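Local coordinates for protein endonuclease and methylase LlaGI (Lactococcus lactis, PDB 5FFJ) that recognises specific DNA and probably methylates adenine, joining a methyltransferase to a helicase-like ATPase in Type ISP restriction-modification, here with its nuclease deleted, at residues Asn595-Ile600 and Leu815-Glu820; Asn632-Ala637 and Asp831-Asn836; Pro739-Gly744 and Tyr787-Asn792. All coordinates share one frame; numbering follows the deposited sequence.

Contact 1: residues Asn595-Ile600 and Leu815-Glu820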
ATOM      1  N   ASN A 595       9.259 -23.178   7.904  1.00 91.41           N
ATOM      2  CA  ASN A 595       9.242 -22.158   8.949  1.00 93.39           C
ATOM      3  C   ASN A 595       8.135 -21.105   8.829  1.00102.84           C
ATOM      4  O   ASN A 595       7.826 -20.436   9.814  1.00 97.82           O
ATOM      5  CB  ASN A 595      10.601 -21.458   8.992  1.00102.29           C
ATOM      6  CG  ASN A 595      11.633 -22.242   9.783  1.00 95.61           C
ATOM      7  OD1 ASN A 595      11.768 -22.065  10.994  1.00 72.47           O
ATOM      8  ND2 ASN A 595      12.360 -23.121   9.103  1.00 83.74           N
ATOM      9  N   ILE A 596       7.534 -20.960   7.646  1.00105.41           N
ATOM     10  CA  ILE A 596       6.478 -19.962   7.455  1.00 95.01           C
ATOM     11  C   ILE A 596       5.307 -20.484   6.620  1.00 96.80           C
ATOM     12  O   ILE A 596       4.238 -20.754   7.160  1.00 86.06           O
ATOM     13  CB  ILE A 596       7.029 -18.670   6.785  1.00 99.05           C
ATOM     14  CG1 ILE A 596       8.126 -18.036   7.645  1.00 92.11           C
ATOM     15  CG2 ILE A 596       5.904 -17.644   6.552  1.00 99.69           C
ATOM     16  CD1 ILE A 596       9.548 -18.337   7.184  1.00 94.81           C
ATOM     17  N   ASN A 597       5.511 -20.637   5.314  1.00 98.61           N
ATOM     18  CA  ASN A 597       4.394 -20.812   4.385  1.00104.16           C
ATOM     19  C   ASN A 597       4.737 -21.614   3.133  1.00 97.31           C
ATOM     20  O   ASN A 597       5.863 -21.565   2.645  1.00102.18           O
ATOM     21  CB  ASN A 597       3.863 -19.441   3.930  1.00 97.86           C
ATOM     22  CG  ASN A 597       2.970 -18.766   4.961  1.00 85.60           C
ATOM     23  OD1 ASN A 597       2.304 -19.422   5.763  1.00 95.72           O
ATOM     24  ND2 ASN A 597       2.936 -17.437   4.921  1.00 88.16           N
ATOM     25  N   ASP A 598       3.750 -22.327   2.595  1.00104.67           N
ATOM     26  CA  ASP A 598       3.869 -22.895   1.252  1.00107.71           C
ATOM     27  C   ASP A 598       3.736 -21.765   0.224  1.00 94.90           C
ATOM     28  O   ASP A 598       4.065 -21.937  -0.950  1.00 76.42           O
ATOM     29  CB  ASP A 598       2.808 -23.974   0.994  1.00 97.59           C
ATOM     30  CG  ASP A 598       2.445 -24.759   2.245  1.00102.92           C
ATOM     31  OD1 ASP A 598       3.300 -24.872   3.150  1.00110.17           O
ATOM     32  OD2 ASP A 598       1.304 -25.272   2.319  1.00112.09           O
ATOM     33  N   SER A 599       3.247 -20.615   0.692  1.00107.57           N
ATOM     34  CA  SER A 599       3.141 -19.389  -0.106  1.00114.30           C
ATOM     35  C   SER A 599       4.447 -19.052  -0.813  1.00113.09           C
ATOM     36  O   SER A 599       4.445 -18.526  -1.928  1.00106.36           O
ATOM     37  CB  SER A 599       2.718 -18.221   0.794  1.00 95.23           C
ATOM     38  OG  SER A 599       2.497 -17.028   0.063  1.00116.95           O
ATOM     39  N   ILE A 600       5.562 -19.362  -0.158  1.00110.28           N
ATOM     40  CA  ILE A 600       6.880 -19.099  -0.719  1.00102.07           C
ATOM     41  C   ILE A 600       7.253 -20.162  -1.747  1.00102.79           C
ATOM     42  O   ILE A 600       6.879 -21.328  -1.613  1.00109.39           O
ATOM     43  CB  ILE A 600       7.963 -19.052   0.385  1.00 99.97           C
ATOM     44  CG1 ILE A 600       7.680 -17.907   1.361  1.00 95.99           C
ATOM     45  CG2 ILE A 600       9.356 -18.890  -0.227  1.00113.52           C
ATOM     46  CD1 ILE A 600       8.552 -17.930   2.599  1.00 94.78           C
ATOM     47  N   LEU A 815      11.603 -16.531  13.705  1.00 81.19           N
ATOM     48  CA  LEU A 815      11.100 -16.033  12.426  1.00 83.43           C
ATOM     49  C   LEU A 815      10.001 -16.947  11.873  1.00 98.39           C
ATOM     50  O   LEU A 815      10.295 -17.910  11.163  1.00106.65           O
ATOM     51  CB  LEU A 815      12.235 -15.937  11.409  1.00 88.86           C
ATOM     52  CG  LEU A 815      11.806 -15.512  10.004  1.00 88.26           C
ATOM     53  CD1 LEU A 815      11.734 -14.003   9.893  1.00 91.90           C
ATOM     54  CD2 LEU A 815      12.738 -16.108   8.972  1.00 76.99           C
ATOM     55  N   THR A 816       8.740 -16.630  12.162  1.00102.04           N
ATOM     56  CA  THR A 816       7.639 -17.547  11.863  1.00 93.95           C
ATOM     57  C   THR A 816       6.298 -16.876  11.605  1.00 95.28           C
ATOM     58  O   THR A 816       6.107 -15.691  11.877  1.00 98.91           O
ATOM     59  CB  THR A 816       7.403 -18.540  13.019  1.00 90.62           C
ATOM     60  OG1 THR A 816       7.365 -17.826  14.263  1.00 76.59           O
ATOM     61  CG2 THR A 816       8.489 -19.600  13.070  1.00104.41           C
ATOM     62  N   ASP A 817       5.373 -17.674  11.080  1.00 89.35           N
ATOM     63  CA  ASP A 817       3.959 -17.332  11.022  1.00 77.47           C
ATOM     64  C   ASP A 817       3.261 -18.054  12.166  1.00 70.41           C
ATOM     65  O   ASP A 817       2.999 -19.255  12.071  1.00 70.09           O
ATOM     66  CB  ASP A 817       3.358 -17.742   9.674  1.00 80.92           C
ATOM     67  CG  ASP A 817       1.868 -17.467   9.587  1.00 75.59           C
ATOM     68  OD1 ASP A 817       1.363 -16.638  10.374  1.00 74.79           O
ATOM     69  OD2 ASP A 817       1.201 -18.076   8.723  1.00 81.25           O
ATOM     70  N   THR A 818       2.973 -17.329  13.246  1.00 63.47           N
ATOM     71  CA  THR A 818       2.462 -17.945  14.470  1.00 53.87           C
ATOM     72  C   THR A 818       1.174 -18.705  14.204  1.00 71.73           C
ATOM     73  O   THR A 818       0.826 -19.626  14.940  1.00 78.63           O
ATOM     74  CB  THR A 818       2.189 -16.910  15.582  1.00 65.80           C
ATOM     75  OG1 THR A 818       0.946 -16.244  15.337  1.00 68.36           O
ATOM     76  CG2 THR A 818       3.305 -15.891  15.659  1.00 57.53           C
ATOM     77  N   PHE A 819       0.466 -18.312  13.152  1.00 69.57           N
ATOM     78  CA  PHE A 819      -0.758 -18.994  12.775  1.00 74.45           C
ATOM     79  C   PHE A 819      -0.444 -20.378  12.213  1.00 77.52           C
ATOM     80  O   PHE A 819      -1.089 -21.362  12.572  1.00 91.55           O
ATOM     81  CB  PHE A 819      -1.538 -18.173  11.751  1.00 68.48           C
ATOM     82  CG  PHE A 819      -2.109 -16.896  12.299  1.00 62.83           C
ATOM     83  CD1 PHE A 819      -2.811 -16.889  13.493  1.00 68.32           C
ATOM     84  CD2 PHE A 819      -1.950 -15.703  11.615  1.00 68.25           C
ATOM     85  CE1 PHE A 819      -3.341 -15.717  13.996  1.00 59.68           C
ATOM     86  CE2 PHE A 819      -2.477 -14.527  12.115  1.00 59.01           C
ATOM     87  CZ  PHE A 819      -3.174 -14.535  13.307  1.00 51.81           C
ATOM     88  N   GLU A 820       0.550 -20.447  11.331  1.00 71.01           N
ATOM     89  CA  GLU A 820       0.947 -21.712  10.719  1.00 77.12           C
ATOM     90  C   GLU A 820       1.655 -22.615  11.729  1.00 81.38           C
ATOM     91  O   GLU A 820       1.788 -23.818  11.511  1.00 92.51           O
ATOM     92  CB  GLU A 820       1.858 -21.461   9.513  1.00 76.57           C
ATOM     93  CG  GLU A 820       2.121 -22.687   8.637  1.00 74.79           C
ATOM     94  CD  GLU A 820       0.922 -23.084   7.798  1.00 90.74           C
ATOM     95  OE1 GLU A 820       0.912 -22.768   6.587  1.00 85.07           O
ATOM     96  OE2 GLU A 820      -0.005 -23.719   8.342  1.00100.86           O
TER

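Contact 2: residues Asn632-Ala637 and Asp831-Asn836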
ATOM      1  N   ASN A 632      23.722 -14.953  14.620  1.00118.79           N
ATOM      2  CA  ASN A 632      22.312 -15.217  14.328  1.00106.84           C
ATOM      3  C   ASN A 632      22.092 -16.514  13.542  1.00104.23           C
ATOM      4  O   ASN A 632      22.899 -16.859  12.678  1.00101.46           O
ATOM      5  CB  ASN A 632      21.712 -14.040  13.552  1.00107.98           C
ATOM      6  CG  ASN A 632      20.277 -14.289  13.130  1.00103.88           C
ATOM      7  OD1 ASN A 632      20.019 -14.856  12.070  1.00100.04           O
ATOM      8  ND2 ASN A 632      19.335 -13.865  13.961  1.00 97.30           N
ATOM      9  N   PRO A 633      20.996 -17.239  13.841  1.00104.18           N
ATOM     10  CA  PRO A 633      20.675 -18.469  13.111  1.00 98.84           C
ATOM     11  C   PRO A 633      20.226 -18.229  11.673  1.00105.58           C
ATOM     12  O   PRO A 633      20.688 -18.922  10.767  1.00105.64           O
ATOM     13  CB  PRO A 633      19.533 -19.067  13.933  1.00 94.79           C
ATOM     14  CG  PRO A 633      18.897 -17.908  14.572  1.00103.89           C
ATOM     15  CD  PRO A 633      20.039 -17.018  14.942  1.00 85.41           C
ATOM     16  N   VAL A 634      19.325 -17.272  11.470  1.00108.20           N
ATOM     17  CA  VAL A 634      18.823 -16.970  10.133  1.00113.00           C
ATOM     18  C   VAL A 634      19.956 -16.460   9.252  1.00109.41           C
ATOM     19  O   VAL A 634      20.101 -16.887   8.107  1.00101.70           O
ATOM     20  CB  VAL A 634      17.691 -15.927  10.171  1.00113.36           C
ATOM     21  CG1 VAL A 634      17.219 -15.602   8.757  1.00114.07           C
ATOM     22  CG2 VAL A 634      16.532 -16.432  11.021  1.00104.91           C
ATOM     23  N   SER A 635      20.748 -15.539   9.792  1.00104.49           N
ATOM     24  CA  SER A 635      21.945 -15.066   9.117  1.00107.31           C
ATOM     25  C   SER A 635      22.802 -16.249   8.713  1.00109.07           C
ATOM     26  O   SER A 635      23.078 -16.440   7.535  1.00107.63           O
ATOM     27  CB  SER A 635      22.743 -14.127  10.016  1.00112.81           C
ATOM     28  OG  SER A 635      21.994 -12.972  10.344  1.00109.56           O
ATOM     29  N   GLN A 636      23.207 -17.043   9.700  1.00107.71           N
ATOM     30  CA  GLN A 636      23.984 -18.253   9.455  1.00109.03           C
ATOM     31  C   GLN A 636      23.292 -19.152   8.433  1.00105.89           C
ATOM     32  O   GLN A 636      23.935 -19.671   7.522  1.00108.77           O
ATOM     33  CB  GLN A 636      24.205 -19.018  10.761  1.00100.47           C
ATOM     34  N   ALA A 637      21.982 -19.322   8.583  1.00105.72           N
ATOM     35  CA  ALA A 637      21.204 -20.137   7.656  1.00108.97           C
ATOM     36  C   ALA A 637      21.242 -19.537   6.256  1.00107.95           C
ATOM     37  O   ALA A 637      21.269 -20.264   5.261  1.00104.99           O
ATOM     38  CB  ALA A 637      19.769 -20.270   8.135  1.00 99.12           C
ATOM     39  N   ASP A 831      16.614 -30.381   7.302  1.00123.91           N
ATOM     40  CA  ASP A 831      16.490 -29.055   7.898  1.00121.71           C
ATOM     41  C   ASP A 831      17.513 -28.013   7.445  1.00118.42           C
ATOM     42  O   ASP A 831      18.700 -28.294   7.262  1.00118.18           O
ATOM     43  CB  ASP A 831      16.562 -29.168   9.423  1.00111.60           C
ATOM     44  CG  ASP A 831      17.359 -30.372   9.884  1.00124.38           C
ATOM     45  OD1 ASP A 831      18.218 -30.851   9.112  1.00119.73           O
ATOM     46  OD2 ASP A 831      17.124 -30.842  11.019  1.00124.26           O
ATOM     47  N   TYR A 832      16.986 -26.810   7.245  1.00116.26           N
ATOM     48  CA  TYR A 832      17.736 -25.565   7.263  1.00105.08           C
ATOM     49  C   TYR A 832      17.031 -24.788   8.368  1.00105.58           C
ATOM     50  O   TYR A 832      15.913 -25.152   8.735  1.00109.09           O
ATOM     51  CB  TYR A 832      17.669 -24.833   5.921  1.00 99.61           C
ATOM     52  CG  TYR A 832      18.878 -24.936   5.013  1.00 92.41           C
ATOM     53  CD1 TYR A 832      20.022 -24.169   5.228  1.00 95.02           C
ATOM     54  CD2 TYR A 832      18.850 -25.765   3.905  1.00103.15           C
ATOM     55  CE1 TYR A 832      21.115 -24.259   4.367  1.00 98.47           C
ATOM     56  CE2 TYR A 832      19.925 -25.858   3.051  1.00101.96           C
ATOM     57  CZ  TYR A 832      21.054 -25.106   3.280  1.00100.65           C
ATOM     58  OH  TYR A 832      22.119 -25.209   2.418  1.00110.37           O
ATOM     59  N   PHE A 833      17.664 -23.757   8.919  1.00 99.27           N
ATOM     60  CA  PHE A 833      17.050 -22.966   9.991  1.00103.40           C
ATOM     61  C   PHE A 833      16.669 -23.822  11.201  1.00103.52           C
ATOM     62  O   PHE A 833      15.944 -23.360  12.076  1.00 96.96           O
ATOM     63  CB  PHE A 833      15.788 -22.240   9.494  1.00 99.28           C
ATOM     64  CG  PHE A 833      15.997 -21.401   8.261  1.00103.31           C
ATOM     65  CD1 PHE A 833      16.407 -20.082   8.364  1.00 97.59           C
ATOM     66  CD2 PHE A 833      15.751 -21.923   7.002  1.00 99.85           C
ATOM     67  CE1 PHE A 833      16.589 -19.307   7.234  1.00100.47           C
ATOM     68  CE2 PHE A 833      15.931 -21.152   5.868  1.00 89.60           C
ATOM     69  CZ  PHE A 833      16.349 -19.842   5.984  1.00 94.04           C
ATOM     70  N   GLY A 834      17.154 -25.061  11.252  1.00103.83           N
ATOM     71  CA  GLY A 834      16.720 -26.014  12.264  1.00 84.45           C
ATOM     72  C   GLY A 834      16.883 -25.477  13.671  1.00 91.55           C
ATOM     73  O   GLY A 834      16.132 -25.827  14.583  1.00 82.06           O
ATOM     74  N   THR A 835      17.873 -24.612  13.841  1.00 88.90           N
ATOM     75  CA  THR A 835      18.116 -23.970  15.123  1.00 91.69           C
ATOM     76  C   THR A 835      17.073 -22.887  15.392  1.00 97.48           C
ATOM     77  O   THR A 835      16.786 -22.565  16.546  1.00100.23           O
ATOM     78  CB  THR A 835      19.525 -23.351  15.179  1.00 93.30           C
ATOM     79  OG1 THR A 835      19.729 -22.725  16.452  1.00 78.39           O
ATOM     80  CG2 THR A 835      19.704 -22.320  14.075  1.00 92.22           C
ATOM     81  N   ASN A 836      16.509 -22.335  14.320  1.00103.54           N
ATOM     82  CA  ASN A 836      15.503 -21.280  14.426  1.00 96.72           C
ATOM     83  C   ASN A 836      14.257 -21.776  15.147  1.00 99.60           C
ATOM     84  O   ASN A 836      13.940 -21.317  16.245  1.00 97.48           O
ATOM     85  CB  ASN A 836      15.129 -20.760  13.033  1.00 90.16           C
ATOM     86  CG  ASN A 836      14.360 -19.452  13.074  1.00 91.95           C
ATOM     87  OD1 ASN A 836      13.648 -19.155  14.035  1.00 86.35           O
ATOM     88  ND2 ASN A 836      14.497 -18.662  12.016  1.00104.79           N
TER

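Contact 3: residues Pro739-Gly744 and Tyr787-Asn792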
ATOM      1  N   PRO A 739       3.460 -12.250  19.442  1.00 77.58           N
ATOM      2  CA  PRO A 739       3.305 -13.083  18.239  1.00 68.39           C
ATOM      3  C   PRO A 739       3.554 -12.361  16.920  1.00 84.34           C
ATOM      4  O   PRO A 739       3.784 -13.022  15.910  1.00 78.01           O
ATOM      5  CB  PRO A 739       1.843 -13.543  18.306  1.00 60.53           C
ATOM      6  CG  PRO A 739       1.418 -13.323  19.701  1.00 70.15           C
ATOM      7  CD  PRO A 739       2.188 -12.135  20.176  1.00 62.73           C
ATOM      8  N   PHE A 740       3.478 -11.034  16.924  1.00 84.00           N
ATOM      9  CA  PHE A 740       3.709 -10.247  15.716  1.00 77.54           C
ATOM     10  C   PHE A 740       4.633  -9.080  16.052  1.00 80.84           C
ATOM     11  O   PHE A 740       4.227  -7.916  16.070  1.00 91.78           O
ATOM     12  CB  PHE A 740       2.374  -9.776  15.141  1.00 72.86           C
ATOM     13  CG  PHE A 740       1.263 -10.774  15.335  1.00 69.53           C
ATOM     14  CD1 PHE A 740       0.425 -10.687  16.436  1.00 55.91           C
ATOM     15  CD2 PHE A 740       1.082 -11.818  14.443  1.00 44.45           C
ATOM     16  CE1 PHE A 740      -0.590 -11.601  16.627  1.00 45.98           C
ATOM     17  CE2 PHE A 740       0.072 -12.742  14.632  1.00 50.19           C
ATOM     18  CZ  PHE A 740      -0.765 -12.633  15.727  1.00 61.54           C
ATOM     19  N   THR A 741       5.886  -9.430  16.321  1.00 88.84           N
ATOM     20  CA  THR A 741       6.859  -8.513  16.889  1.00 89.64           C
ATOM     21  C   THR A 741       7.083  -7.261  16.039  1.00 86.83           C
ATOM     22  O   THR A 741       7.342  -6.183  16.576  1.00 77.26           O
ATOM     23  CB  THR A 741       8.211  -9.240  17.111  1.00 86.39           C
ATOM     24  OG1 THR A 741       9.030  -8.477  18.001  1.00 84.91           O
ATOM     25  CG2 THR A 741       8.952  -9.483  15.801  1.00 76.80           C
ATOM     26  N   GLY A 742       6.964  -7.396  14.723  1.00 90.52           N
ATOM     27  CA  GLY A 742       7.311  -6.314  13.819  1.00 94.37           C
ATOM     28  C   GLY A 742       8.753  -5.892  14.021  1.00 82.73           C
ATOM     29  O   GLY A 742       9.674  -6.585  13.593  1.00 85.04           O
ATOM     30  N   THR A 743       8.945  -4.755  14.686  1.00103.82           N
ATOM     31  CA  THR A 743      10.279  -4.257  15.008  1.00104.53           C
ATOM     32  C   THR A 743      10.626  -4.493  16.482  1.00 98.42           C
ATOM     33  O   THR A 743      11.646  -4.008  16.971  1.00106.77           O
ATOM     34  CB  THR A 743      10.405  -2.752  14.691  1.00 79.97           C
ATOM     35  OG1 THR A 743       9.463  -2.011  15.475  1.00 98.80           O
ATOM     36  CG2 THR A 743      10.147  -2.497  13.212  1.00 79.85           C
ATOM     37  N   GLY A 744       9.771  -5.231  17.184  1.00 90.64           N
ATOM     38  CA  GLY A 744      10.017  -5.572  18.575  1.00 92.53           C
ATOM     39  C   GLY A 744       9.722  -4.410  19.508  1.00 86.58           C
ATOM     40  O   GLY A 744      10.185  -4.383  20.651  1.00 90.49           O
ATOM     41  N   TYR A 787      15.363  -9.189  11.640  1.00 83.70           N
ATOM     42  CA  TYR A 787      16.705  -8.688  11.934  1.00 82.19           C
ATOM     43  C   TYR A 787      16.657  -7.428  12.790  1.00 82.46           C
ATOM     44  O   TYR A 787      17.228  -7.377  13.880  1.00 94.19           O
ATOM     45  CB  TYR A 787      17.465  -8.380  10.639  1.00 81.12           C
ATOM     46  CG  TYR A 787      17.917  -9.583   9.837  1.00 80.61           C
ATOM     47  CD1 TYR A 787      18.104 -10.823  10.433  1.00 82.45           C
ATOM     48  CD2 TYR A 787      18.170  -9.469   8.475  1.00 79.36           C
ATOM     49  CE1 TYR A 787      18.525 -11.915   9.694  1.00 94.33           C
ATOM     50  CE2 TYR A 787      18.589 -10.554   7.730  1.00 84.46           C
ATOM     51  CZ  TYR A 787      18.764 -11.774   8.344  1.00 92.42           C
ATOM     52  OH  TYR A 787      19.182 -12.854   7.599  1.00 93.48           O
ATOM     53  N   ILE A 788      15.976  -6.412  12.274  1.00 83.93           N
ATOM     54  CA  ILE A 788      15.836  -5.137  12.960  1.00 90.31           C
ATOM     55  C   ILE A 788      15.259  -5.320  14.359  1.00 87.49           C
ATOM     56  O   ILE A 788      15.696  -4.671  15.307  1.00 90.66           O
ATOM     57  CB  ILE A 788      14.943  -4.182  12.144  1.00 86.10           C
ATOM     58  CG1 ILE A 788      15.656  -3.799  10.844  1.00 76.50           C
ATOM     59  CG2 ILE A 788      14.593  -2.931  12.949  1.00 80.25           C
ATOM     60  CD1 ILE A 788      14.777  -3.096   9.844  1.00 95.67           C
ATOM     61  N   ALA A 789      14.278  -6.207  14.484  1.00 85.92           N
ATOM     62  CA  ALA A 789      13.658  -6.472  15.775  1.00 92.31           C
ATOM     63  C   ALA A 789      14.661  -7.083  16.746  1.00 96.71           C
ATOM     64  O   ALA A 789      14.684  -6.734  17.925  1.00 88.50           O
ATOM     65  CB  ALA A 789      12.461  -7.388  15.610  1.00 96.45           C
ATOM     66  N   ALA A 790      15.486  -7.997  16.245  1.00 98.74           N
ATOM     67  CA  ALA A 790      16.512  -8.630  17.066  1.00 93.14           C
ATOM     68  C   ALA A 790      17.478  -7.585  17.613  1.00 88.45           C
ATOM     69  O   ALA A 790      17.638  -7.458  18.826  1.00 92.03           O
ATOM     70  CB  ALA A 790      17.266  -9.681  16.264  1.00100.59           C
ATOM     71  N   ILE A 791      18.105  -6.838  16.710  1.00 87.04           N
ATOM     72  CA  ILE A 791      19.069  -5.808  17.084  1.00 87.31           C
ATOM     73  C   ILE A 791      18.486  -4.837  18.107  1.00 92.25           C
ATOM     74  O   ILE A 791      19.078  -4.608  19.159  1.00 96.73           O
ATOM     75  CB  ILE A 791      19.541  -5.001  15.855  1.00 78.31           C
ATOM     76  CG1 ILE A 791      20.202  -5.922  14.825  1.00 87.66           C
ATOM     77  CG2 ILE A 791      20.517  -3.898  16.278  1.00 80.86           C
ATOM     78  CD1 ILE A 791      20.499  -5.250  13.497  1.00 87.18           C
ATOM     79  N   ASN A 792      17.327  -4.269  17.788  1.00 89.51           N
ATOM     80  CA  ASN A 792      16.695  -3.265  18.639  1.00 94.37           C
ATOM     81  C   ASN A 792      16.468  -3.744  20.069  1.00 96.89           C
ATOM     82  O   ASN A 792      16.469  -2.943  21.004  1.00 94.54           O
ATOM     83  CB  ASN A 792      15.367  -2.824  18.026  1.00101.34           C
ATOM     84  CG  ASN A 792      15.550  -1.836  16.892  1.00100.88           C
ATOM     85  OD1 ASN A 792      15.228  -0.655  17.024  1.00 84.32           O
ATOM     86  ND2 ASN A 792      16.086  -2.312  15.773  1.00102.82           N
TER

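Contact 1: residues Asn595-Ile600 and Leu815-Glu820
The edge of the methyltransferase's Rossmann-like sheet, where the chain leaves strand 813-815 and T816 and D817 lead into the short helix 818-821, meets N595 and I596 at the end of helix 580-595 in the coupler region. The seam illustrates how a helix end can be docked on a sheet edge largely by packing. I596, just past the helix, divides its branches between neighbours. With CG1 anti to its own carbonyl carbon (chi1 -60°), the longer branch reaches L815, where I596 CD1 lies 4.3 Å from L815 CD2, while I596 CG2 comes to 4.0 Å from D817 CB. One residue earlier, the carbonyl oxygen of N595 receives a CA-H...O contact from T816, with T816 CA 3.5 Å from N595 O, and the methyl of T816 lies against the same oxygen. The N595 side chain looks elsewhere, its ND2 bonded to S591 O in the preceding helix turn. The aliphatic part of E820 lies against the carbonyl oxygen of I596: E820 CG is 3.2 Å from I596 O, and the bend at chi2 (73°) carries E820 OE1 round to 3.9 Å from the same I596 O. Keeping CB but losing CG and the carboxylate, an alanine here would probably leave a gap beside I596 O where CG now lies. D817 also caps this helix, its OD1 accepting a weak bond from F819 N at 3.4 Å.

Contact 2: residues Asn632-Ala637 and Asp831-Asn836
A637 and F833 form the centre of a packing between two helix N-termini, the first turns of coupler helix 633-646 and the start of helix 834-841 in the methyltransferase. The methyl of A637 sits over one face of the F833 ring as a CH-pi contact, A637 CB 3.8 Å from the ring centroid and 30° off the normal. V634 reaches the same ring differently: its CG1 stands at the edge, near the ring plane, 4.1 Å from F833 CE1. One small residue over the face and a branched one at the rim thus seat the phenyl group from two directions, while S591, L592 and N595 of helix 580-595 also touch it. The other branch of V634, CG2, approaches N836 ND2, and with CG anti to the backbone N of N836 (chi1 -166°) the amide oxygen takes a weak hydrogen bond from L815 N. N632 stands at the N-cap of helix 633-646, and next to it the ring of P633 meets the methyl of T835, CB against CG2. The ring of Y832 comes near the carbonyl oxygen of A637, and its hydroxyl OH is hydrogen-bonded to E584 OE2.

Contact 3: residues Pro739-Gly744 and Tyr787-Asn792
A789 on helix 783-797 presses its methyl group into the turn G742-G744 of the loop after strand 736-738, a loop whose sequence and place in the fold match the glycine-rich motif of adenine-specific DNA methyltransferases, the segment that binds S-adenosylmethionine in relatives. The first shell is almost all backbone on the loop side. A789 CB lies 3.5 Å from G742 O and 3.8 Å from G744 N, so that one methyl fits against two peptide groups. Beside it, the CA of A789 makes a CA-H...O contact with T743 O, at 3.4 Å and 154° at the hydrogen. Side chains then fill in around the alanine. T741 has OG1 anti to the backbone N (chi1 -164°), which turns its methyl to the helix, and T741 CG2 comes to 4.1 Å from A789 CB. T743 CG2 faces I788 CG2 more loosely, while N792 lends its CB, 4.0 Å from T743 O.

Outward from these atoms, the loop holds its own shape through G744 N bonded to T741 O, and T741 also makes backbone hydrogen bonds with N779 of the neighbouring strand 776-780. G744 then serves as the N-cap position of helix 745-760. It has a positive phi, and a CB there would come within 3.4 Å of A789 O. F740 packs against P855 and P856 of a further loop, which reads as the Asn-Pro-Pro-Tyr motif of this family. Beyond the contact of T743 O with A789, the T743 hydroxyl OG1 hydrogen-bonds T745 OG1.

How the contacts relate
From the N terminus, the chain first passes 595-600 and 632-637 in the coupler region, then reaches 739-744 and 787-792 in the methyltransferase, and finally 815-820 and 831-836. Contact 3 closes a short loop within the methyltransferase, linking the turn after strand 736-738 to helix 783-797, and it lies wholly within both larger loops. Contacts 1 and 2 cross, since 632-637 falls inside the loop of contact 1 while 831-836 lies beyond it. Both sew coupler to methyltransferase and meet where N595 packs on F833. Contact 3 touches contact 1 through T818 and F740, and contact 2 through Y787 and V634.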